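Local coordinates for immunity 23 family protein (Burkholderia dolosa AU0158, PDB 5FFP) that probably protects its producer against contact-dependent growth inhibition by serving as the CdiI immunity protein (antitoxin) that neutralises a cognate toxin, at residues Arg54-Cys57 with Thr61-Asp64; Ala65-Ile70 with Cys80-Pro85; Asp74-Leu79 with Tyr111-Glu116. All blocks are in the same frame, centred on the assembly; numbering follows the deposited sequence.

Contact 1 of 3, residues Arg54-Cys57 with Thr61-Asp64; sequences RLHC and TVED
Val62 meets His56 and Cys57 inside the irregular loop between helix 45-52 and helix 65-69, which bends between residues 57 and 61. Neither segment is regular helix or strand, and no hydrogen bond links the two, so the contact rests on the valine methyls. From Val62 CB, which heads toward the other segment, the side chain forks. CG1 sits anti to the carbonyl carbon (chi1 -66°) and does most of the touching: it lies 4.1 Å from Cys57 CB and 4.3 Å from His56 ND1. The imidazole receives this methyl near the ring plane, so the methyl meets the edge of the imidazole and not its face. CG2, lodged between the backbone N and the carbonyl carbon, also comes near Cys57 CB, at 4.3 Å. Cys57 offers its beta carbon while its thiol turns elsewhere: SG stays 5.7 Å from Val62 CG1. Cys57 and Val62 are buried, whereas His56 is exposed, which makes the contact apolar at its base and open to solvent at its margin. Strand 110-117 lies against this loop; Cys57 packs on Leu114, and Val62 and Asp64 bond through their backbones to Glu116. Gln145 NE2 binds Cys57 O. At the far end of the loop Asp64 is an N-cap, its OD1 accepting a hydrogen bond from the backbone N of Leu67.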
loop_
_atom_site.group_PDB
_atom_site.type_symbol
_atom_site.label_atom_id
_atom_site.label_comp_id
_atom_site.label_asym_id
_atom_site.label_seq_id
_atom_site.Cartn_x
_atom_site.Cartn_y
_atom_site.Cartn_z
ATOM N N ARG A 54 -13.038 9.519 -9.111
ATOM C CA ARG A 54 -12.630 9.453 -7.701
ATOM C C ARG A 54 -11.108 9.375 -7.555
ATOM O O ARG A 54 -10.600 8.937 -6.535
ATOM C CB ARG A 54 -13.295 8.241 -7.029
ATOM C CG ARG A 54 -14.794 8.433 -6.760
ATOM C CD ARG A 54 -15.686 7.226 -7.075
ATOM N NE ARG A 54 -15.594 6.099 -6.157
ATOM C CZ ARG A 54 -16.524 5.126 -6.067
ATOM N NH1 ARG A 54 -17.619 5.135 -6.843
ATOM N NH2 ARG A 54 -16.366 4.135 -5.189
ATOM N N LEU A 55 -10.372 9.793 -8.572
ATOM C CA LEU A 55 -8.932 9.915 -8.429
ATOM C C LEU A 55 -8.616 11.047 -7.464
ATOM O O LEU A 55 -9.325 12.053 -7.397
ATOM C CB LEU A 55 -8.261 10.188 -9.770
ATOM C CG LEU A 55 -8.257 9.016 -10.745
ATOM C CD1 LEU A 55 -7.861 9.484 -12.148
ATOM C CD2 LEU A 55 -7.336 7.919 -10.222
ATOM N N HIS A 56 -7.557 10.859 -6.686
ATOM C CA HIS A 56 -7.136 11.848 -5.691
ATOM C C HIS A 56 -7.014 13.248 -6.308
ATOM O O HIS A 56 -7.404 14.243 -5.686
ATOM C CB HIS A 56 -5.801 11.419 -5.047
ATOM C CG HIS A 56 -5.530 12.069 -3.729
ATOM N ND1 HIS A 56 -4.595 13.071 -3.571
ATOM C CD2 HIS A 56 -6.062 11.848 -2.499
ATOM C CE1 HIS A 56 -4.570 13.445 -2.301
ATOM N NE2 HIS A 56 -5.445 12.714 -1.629
ATOM N N CYS A 57 -6.500 13.319 -7.535
ATOM C CA CYS A 57 -6.297 14.604 -8.190
ATOM C C CYS A 57 -7.566 15.358 -8.578
ATOM O O CYS A 57 -7.482 16.510 -9.002
ATOM C CB CYS A 57 -5.401 14.436 -9.418
ATOM S SG CYS A 57 -6.160 13.587 -10.810
ATOM N N THR A 61 -4.716 18.771 -4.654
ATOM C CA THR A 61 -3.509 19.115 -5.399
ATOM C C THR A 61 -2.527 17.963 -5.324
ATOM O O THR A 61 -2.497 17.207 -4.365
ATOM C CB THR A 61 -2.840 20.425 -4.876
ATOM O OG1 THR A 61 -2.365 20.270 -3.525
ATOM C CG2 THR A 61 -3.833 21.602 -4.949
ATOM N N VAL A 62 -1.735 17.825 -6.361
ATOM C CA VAL A 62 -0.714 16.797 -6.401
ATOM C C VAL A 62 0.601 17.488 -6.769
ATOM O O VAL A 62 1.322 17.084 -7.679
ATOM C CB VAL A 62 -1.140 15.613 -7.322
ATOM C CG1 VAL A 62 -2.346 14.909 -6.720
ATOM C CG2 VAL A 62 -1.475 16.069 -8.750
ATOM N N GLU A 63 0.877 18.573 -6.040
ATOM C CA GLU A 63 2.110 19.341 -6.192
ATOM C C GLU A 63 3.297 18.498 -5.771
ATOM O O GLU A 63 3.294 17.919 -4.681
ATOM C CB GLU A 63 2.059 20.593 -5.302
ATOM C CG GLU A 63 1.371 21.803 -5.911
ATOM C CD GLU A 63 2.341 22.705 -6.658
ATOM O OE1 GLU A 63 3.385 22.183 -7.112
ATOM O OE2 GLU A 63 2.070 23.928 -6.785
ATOM N N ASP A 64 4.319 18.426 -6.609
ATOM C CA ASP A 64 5.575 17.831 -6.169
ATOM C C ASP A 64 6.734 18.358 -6.997
ATOM O O ASP A 64 6.904 17.996 -8.169
ATOM C CB ASP A 64 5.531 16.303 -6.191
ATOM C CG ASP A 64 6.755 15.698 -5.562
ATOM O OD1 ASP A 64 7.863 16.035 -6.019
ATOM O OD2 ASP A 64 6.620 14.898 -4.624
#

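Contact 2 of 3, residues Ala65-Ile70 with Cys80-Pro85; sequences AELFHI and CNRAFP
Leu67 and Arg82 mark the nearest backbone approach of helix 65-69 and the last turn of helix 72-83, yet their CA atoms remain 12.1 Å apart, so long side chains have to bridge the distance. They come from opposite directions. Arg82 is extended from CG to NE and brings its guanidinium to Leu67, whose CD1 methyl settles over one face of that flat group, 3.8 Å from NH1 and 4.0 Å from both CZ and NH2. An apolar methyl thus covers the face while NE and NH1 have acidic partners: NE a salt bridge with Glu78, one turn earlier on the same helix, and NH1 a long, weak ion pair with Asp64. Glu66 adds only a loose attraction, its OE1 being 4.4 Å from Arg82 NH2, beyond salt-bridge range. Together the segments belong to two consecutive helices, one short and one long, joined by a brief loop. The short helix carries a bond of its own, since His69 ND1 donates to Ala65 O at 3.1 Å with an N-H...O angle of 140°. His69 N donates to that same oxygen from the opposite face of its carbonyl plane. Over one face of the His69 imidazole lies Phe68 CD1, 4.1 Å above the ring plane.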
loop_
_atom_site.group_PDB
_atom_site.type_symbol
_atom_site.label_atom_id
_atom_site.label_comp_id
_atom_site.label_asym_id
_atom_site.label_seq_id
_atom_site.Cartn_x
_atom_site.Cartn_y
_atom_site.Cartn_z
ATOM N N ALA A 65 7.529 19.210 -6.358
ATOM C CA ALA A 65 8.541 19.997 -7.043
ATOM C C ALA A 65 9.695 19.135 -7.509
ATOM O O ALA A 65 10.233 19.331 -8.597
ATOM C CB ALA A 65 9.041 21.101 -6.127
ATOM N N GLU A 66 10.064 18.162 -6.693
ATOM C CA GLU A 66 11.189 17.311 -7.023
ATOM C C GLU A 66 10.862 16.524 -8.285
ATOM O O GLU A 66 11.587 16.597 -9.284
ATOM C CB GLU A 66 11.496 16.367 -5.857
ATOM C CG GLU A 66 12.866 15.700 -5.933
ATOM C CD GLU A 66 12.832 14.209 -5.611
ATOM O OE1 GLU A 66 11.760 13.665 -5.231
ATOM O OE2 GLU A 66 13.891 13.563 -5.764
ATOM N N LEU A 67 9.730 15.822 -8.241
ATOM C CA LEU A 67 9.326 14.901 -9.305
ATOM C C LEU A 67 9.085 15.634 -10.611
ATOM O O LEU A 67 9.297 15.072 -11.696
ATOM C CB LEU A 67 8.050 14.151 -8.908
ATOM C CG LEU A 67 8.175 13.198 -7.714
ATOM C CD1 LEU A 67 6.801 12.749 -7.227
ATOM C CD2 LEU A 67 9.051 12.005 -8.083
ATOM N N PHE A 68 8.603 16.871 -10.502
ATOM C CA PHE A 68 8.436 17.722 -11.677
ATOM C C PHE A 68 9.767 17.960 -12.373
ATOM O O PHE A 68 9.858 17.828 -13.592
ATOM C CB PHE A 68 7.796 19.065 -11.311
ATOM C CG PHE A 68 7.205 19.768 -12.485
ATOM C CD1 PHE A 68 8.014 20.480 -13.355
ATOM C CD2 PHE A 68 5.849 19.683 -12.751
ATOM C CE1 PHE A 68 7.485 21.111 -14.463
ATOM C CE2 PHE A 68 5.306 20.306 -13.858
ATOM C CZ PHE A 68 6.130 21.025 -14.716
ATOM N N HIS A 69 10.796 18.282 -11.595
ATOM C CA HIS A 69 12.060 18.770 -12.151
ATOM C C HIS A 69 13.123 17.710 -12.426
ATOM O O HIS A 69 14.106 17.999 -13.108
ATOM C CB HIS A 69 12.638 19.883 -11.264
ATOM C CG HIS A 69 11.884 21.170 -11.381
ATOM N ND1 HIS A 69 11.089 21.668 -10.373
ATOM C CD2 HIS A 69 11.759 22.033 -12.419
ATOM C CE1 HIS A 69 10.528 22.795 -10.772
ATOM N NE2 HIS A 69 10.917 23.038 -12.011
ATOM N N ILE A 70 12.941 16.493 -11.927
ATOM C CA ILE A 70 13.935 15.446 -12.162
ATOM C C ILE A 70 13.617 14.744 -13.481
ATOM O O ILE A 70 12.727 15.157 -14.203
ATOM C CB ILE A 70 14.050 14.468 -10.968
ATOM C CG1 ILE A 70 12.764 13.659 -10.785
ATOM C CG2 ILE A 70 14.394 15.228 -9.688
ATOM C CD1 ILE A 70 12.837 12.682 -9.635
ATOM N N CYS A 80 6.624 4.645 -8.722
ATOM C CA CYS A 80 6.408 3.209 -8.613
ATOM C C CYS A 80 6.926 2.669 -7.268
ATOM O O CYS A 80 6.402 1.690 -6.752
ATOM C CB CYS A 80 7.087 2.493 -9.786
ATOM S SG CYS A 80 6.348 2.870 -11.396
ATOM N N ASN A 81 7.965 3.294 -6.717
ATOM C CA ASN A 81 8.390 3.014 -5.348
ATOM C C ASN A 81 7.323 3.354 -4.331
ATOM O O ASN A 81 7.094 2.591 -3.411
ATOM C CB ASN A 81 9.649 3.789 -4.978
ATOM C CG ASN A 81 10.879 2.928 -4.993
ATOM O OD1 ASN A 81 11.420 2.585 -3.938
ATOM N ND2 ASN A 81 11.314 2.539 -6.187
ATOM N N ARG A 82 6.687 4.508 -4.491
ATOM C CA ARG A 82 5.679 4.956 -3.539
ATOM C C ARG A 82 4.435 4.099 -3.596
ATOM O O ARG A 82 3.820 3.822 -2.564
ATOM C CB ARG A 82 5.299 6.408 -3.799
ATOM C CG ARG A 82 6.360 7.398 -3.369
ATOM C CD ARG A 82 5.917 8.844 -3.585
ATOM N NE ARG A 82 7.062 9.756 -3.536
ATOM C CZ ARG A 82 7.001 11.079 -3.624
ATOM N NH1 ARG A 82 5.835 11.697 -3.756
ATOM N NH2 ARG A 82 8.118 11.782 -3.579
ATOM N N ALA A 83 4.078 3.692 -4.811
ATOM C CA ALA A 83 2.878 2.940 -5.067
ATOM C C ALA A 83 3.018 1.488 -4.645
ATOM O O ALA A 83 2.043 0.858 -4.226
ATOM C CB ALA A 83 2.554 3.015 -6.547
ATOM N N PHE A 84 4.224 0.954 -4.794
ATOM C CA PHE A 84 4.493 -0.451 -4.522
ATOM C C PHE A 84 5.734 -0.594 -3.654
ATOM O O PHE A 84 6.768 -1.119 -4.096
ATOM C CB PHE A 84 4.657 -1.209 -5.831
ATOM C CG PHE A 84 3.479 -1.079 -6.730
ATOM C CD1 PHE A 84 2.368 -1.891 -6.557
ATOM C CD2 PHE A 84 3.462 -0.111 -7.722
ATOM C CE1 PHE A 84 1.270 -1.753 -7.381
ATOM C CE2 PHE A 84 2.372 0.029 -8.553
ATOM C CZ PHE A 84 1.273 -0.792 -8.385
ATOM N N PRO A 85 5.628 -0.140 -2.399
ATOM C CA PRO A 85 6.796 -0.202 -1.533
ATOM C C PRO A 85 7.149 -1.655 -1.250
ATOM O O PRO A 85 6.257 -2.504 -1.194
ATOM C CB PRO A 85 6.357 0.554 -0.274
ATOM C CG PRO A 85 4.867 0.487 -0.268
ATOM C CD PRO A 85 4.398 0.229 -1.677
#

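Contact 3 of 3, residues Asp74-Leu79 with Tyr111-Glu116; sequences DAYREL and YIFLVE
Leu79 and Phe113 lie at the heart of this buried contact, where helix 74-79 crosses strand 111-116 at 102° with axes 9.8 Å apart. The two side chains slide past each other in opposite directions. Leu79 CB stands almost squarely over the centre of the phenyl ring, 3.6 Å from its centroid and 6° off the normal, a CH-pi contact. Leu79 CG is anti to its carbonyl carbon, which carries the isobutyl group back along the phenylalanine toward the strand; CD1 ends 3.8 Å from Phe113 CB. Leucine therefore covers both the ring and the root of the aromatic side chain.

Tyr76 approaches Phe113 differently. It crosses the phenylalanine at about a right angle and brings CD1 to the ring edge, near its plane, 3.8 Å from CE2. Leucine over a face and tyrosine at an edge hold Phe113 from two directions. With CG anti to the backbone N (chi1 -178°), Tyr76 reaches onward to Tyr111: CE1 is 3.5 Å from Tyr111 O, which lies at the edge of the Tyr76 ring, and OH is 3.7 Å from Tyr111 CB. No hydrogen bond forms between the segments; the Tyr76 hydroxyl bonds to Lys128 O instead. The Tyr111 ring leads away from the helix, its OH bonding to Gly90 O of the second subunit, so this strand also serves the dimer.

This is helix-on-sheet packing. Strand 110-117 is the outermost strand counted in its antiparallel sheet, pairing with strand 120-127, while its other edge bonds to the loop at His98 and Val100; Tyr111, Phe113 and Val115 face the helices, while Ile112 and Leu114 face the other way, Ile112 reaching strand 26-33. Leu67 of helix 65-69 covers Leu79 and Val115 beside helix 72-83.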
loop_
_atom_site.group_PDB
_atom_site.type_symbol
_atom_site.label_atom_id
_atom_site.label_comp_id
_atom_site.label_asym_id
_atom_site.label_seq_id
_atom_site.Cartn_x
_atom_site.Cartn_y
_atom_site.Cartn_z
ATOM N N ASP A 74 13.775 8.733 -13.585
ATOM C CA ASP A 74 13.920 8.680 -12.135
ATOM C C ASP A 74 12.582 8.907 -11.442
ATOM O O ASP A 74 12.263 8.215 -10.482
ATOM C CB ASP A 74 14.963 9.696 -11.649
ATOM C CG ASP A 74 16.361 9.391 -12.165
ATOM O OD1 ASP A 74 16.495 8.886 -13.297
ATOM O OD2 ASP A 74 17.335 9.663 -11.445
ATOM N N ALA A 75 11.795 9.863 -11.931
ATOM C CA ALA A 75 10.480 10.152 -11.344
ATOM C C ALA A 75 9.545 8.922 -11.382
ATOM O O ALA A 75 8.921 8.569 -10.378
ATOM C CB ALA A 75 9.832 11.335 -12.050
ATOM N N TYR A 76 9.467 8.276 -12.539
ATOM C CA TYR A 76 8.647 7.072 -12.688
ATOM C C TYR A 76 9.057 5.947 -11.732
ATOM O O TYR A 76 8.206 5.224 -11.230
ATOM C CB TYR A 76 8.716 6.570 -14.125
ATOM C CG TYR A 76 7.871 5.344 -14.409
ATOM C CD1 TYR A 76 6.493 5.440 -14.518
ATOM C CD2 TYR A 76 8.457 4.100 -14.583
ATOM C CE1 TYR A 76 5.718 4.326 -14.789
ATOM C CE2 TYR A 76 7.696 2.981 -14.849
ATOM C CZ TYR A 76 6.328 3.094 -14.943
ATOM O OH TYR A 76 5.562 1.984 -15.218
ATOM N N ARG A 77 10.356 5.807 -11.491
ATOM C CA ARG A 77 10.868 4.814 -10.550
ATOM C C ARG A 77 10.486 5.175 -9.130
ATOM O O ARG A 77 10.090 4.320 -8.358
ATOM C CB ARG A 77 12.388 4.715 -10.641
ATOM C CG ARG A 77 12.980 3.595 -9.799
ATOM C CD ARG A 77 14.380 3.210 -10.271
ATOM N NE ARG A 77 15.306 4.346 -10.215
ATOM C CZ ARG A 77 15.799 5.011 -11.264
ATOM N NH1 ARG A 77 15.473 4.675 -12.512
ATOM N NH2 ARG A 77 16.632 6.027 -11.063
ATOM N N GLU A 78 10.622 6.448 -8.786
ATOM C CA GLU A 78 10.247 6.927 -7.463
ATOM C C GLU A 78 8.725 6.809 -7.230
ATOM O O GLU A 78 8.275 6.549 -6.119
ATOM C CB GLU A 78 10.738 8.372 -7.277
ATOM C CG GLU A 78 10.280 9.100 -6.012
ATOM C CD GLU A 78 10.495 8.305 -4.734
ATOM O OE1 GLU A 78 11.517 7.587 -4.627
ATOM O OE2 GLU A 78 9.628 8.395 -3.825
ATOM N N LEU A 79 7.932 7.004 -8.275
ATOM C CA LEU A 79 6.478 6.978 -8.131
ATOM C C LEU A 79 5.965 5.549 -7.992
ATOM O O LEU A 79 5.000 5.283 -7.265
ATOM C CB LEU A 79 5.837 7.668 -9.327
ATOM C CG LEU A 79 5.948 9.193 -9.260
ATOM C CD1 LEU A 79 5.838 9.797 -10.653
ATOM C CD2 LEU A 79 4.880 9.752 -8.331
ATOM N N TYR A 111 1.311 2.651 -16.038
ATOM C CA TYR A 111 1.227 3.443 -14.827
ATOM C C TYR A 111 1.464 4.878 -15.215
ATOM O O TYR A 111 2.493 5.209 -15.801
ATOM C CB TYR A 111 2.232 2.927 -13.802
ATOM C CG TYR A 111 1.782 1.576 -13.250
ATOM C CD1 TYR A 111 0.758 1.502 -12.312
ATOM C CD2 TYR A 111 2.328 0.386 -13.718
ATOM C CE1 TYR A 111 0.304 0.284 -11.842
ATOM C CE2 TYR A 111 1.882 -0.843 -13.239
ATOM C CZ TYR A 111 0.869 -0.885 -12.299
ATOM O OH TYR A 111 0.408 -2.092 -11.799
ATOM N N ILE A 112 0.486 5.724 -14.922
ATOM C CA ILE A 112 0.474 7.070 -15.445
ATOM C C ILE A 112 0.202 8.010 -14.308
ATOM O O ILE A 112 -0.832 7.892 -13.645
ATOM C CB ILE A 112 -0.613 7.211 -16.519
ATOM C CG1 ILE A 112 -0.288 6.292 -17.706
ATOM C CG2 ILE A 112 -0.711 8.659 -16.988
ATOM C CD1 ILE A 112 -1.505 5.952 -18.521
ATOM N N PHE A 113 1.126 8.942 -14.082
ATOM C CA PHE A 113 1.088 9.747 -12.885
ATOM C C PHE A 113 0.929 11.215 -13.234
ATOM O O PHE A 113 1.415 11.658 -14.268
ATOM C CB PHE A 113 2.367 9.541 -12.068
ATOM C CG PHE A 113 2.614 8.107 -11.637
ATOM C CD1 PHE A 113 2.019 7.589 -10.486
ATOM C CD2 PHE A 113 3.485 7.300 -12.352
ATOM C CE1 PHE A 113 2.256 6.284 -10.078
ATOM C CE2 PHE A 113 3.741 5.998 -11.954
ATOM C CZ PHE A 113 3.127 5.486 -10.810
ATOM N N LEU A 114 0.246 11.957 -12.367
ATOM C CA LEU A 114 0.128 13.392 -12.487
ATOM C C LEU A 114 0.994 14.079 -11.416
ATOM O O LEU A 114 0.852 13.793 -10.218
ATOM C CB LEU A 114 -1.321 13.797 -12.297
ATOM C CG LEU A 114 -1.711 15.219 -12.716
ATOM C CD1 LEU A 114 -1.461 15.448 -14.193
ATOM C CD2 LEU A 114 -3.173 15.488 -12.392
ATOM N N VAL A 115 1.876 14.984 -11.843
ATOM C CA VAL A 115 2.629 15.853 -10.926
ATOM C C VAL A 115 2.404 17.311 -11.335
ATOM O O VAL A 115 2.601 17.677 -12.498
ATOM C CB VAL A 115 4.146 15.565 -11.000
ATOM C CG1 VAL A 115 4.934 16.562 -10.159
ATOM C CG2 VAL A 115 4.467 14.141 -10.570
ATOM N N GLU A 116 2.011 18.148 -10.379
ATOM C CA GLU A 116 1.752 19.550 -10.657
ATOM C C GLU A 116 2.908 20.402 -10.119
ATOM O O GLU A 116 3.590 19.998 -9.180
ATOM C CB GLU A 116 0.432 19.992 -10.017
ATOM C CG GLU A 116 -0.804 19.293 -10.565
ATOM C CD GLU A 116 -2.077 19.732 -9.831
ATOM O OE1 GLU A 116 -1.950 20.410 -8.789
ATOM O OE2 GLU A 116 -3.198 19.439 -10.287
#

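Leaving helix 45-52, the chain first closes contact 1, a short local loop with three residues between its segments, and then enters helix 65-69. Contact 2 follows in series, spanning the nine residues between that helix and the end of helix 72-83. Contact 3 starts within this span and closes far later, at strand 110-117, so contacts 2 and 3 cross and share helix 72-83; their centres are about 5 Å apart. Contact 1 joins the others through its second segment, 61-64: Asp64 reaches toward Arg82, and the backbone bonds to strand 111-116. Loop, two helices and sheet are thereby tied together.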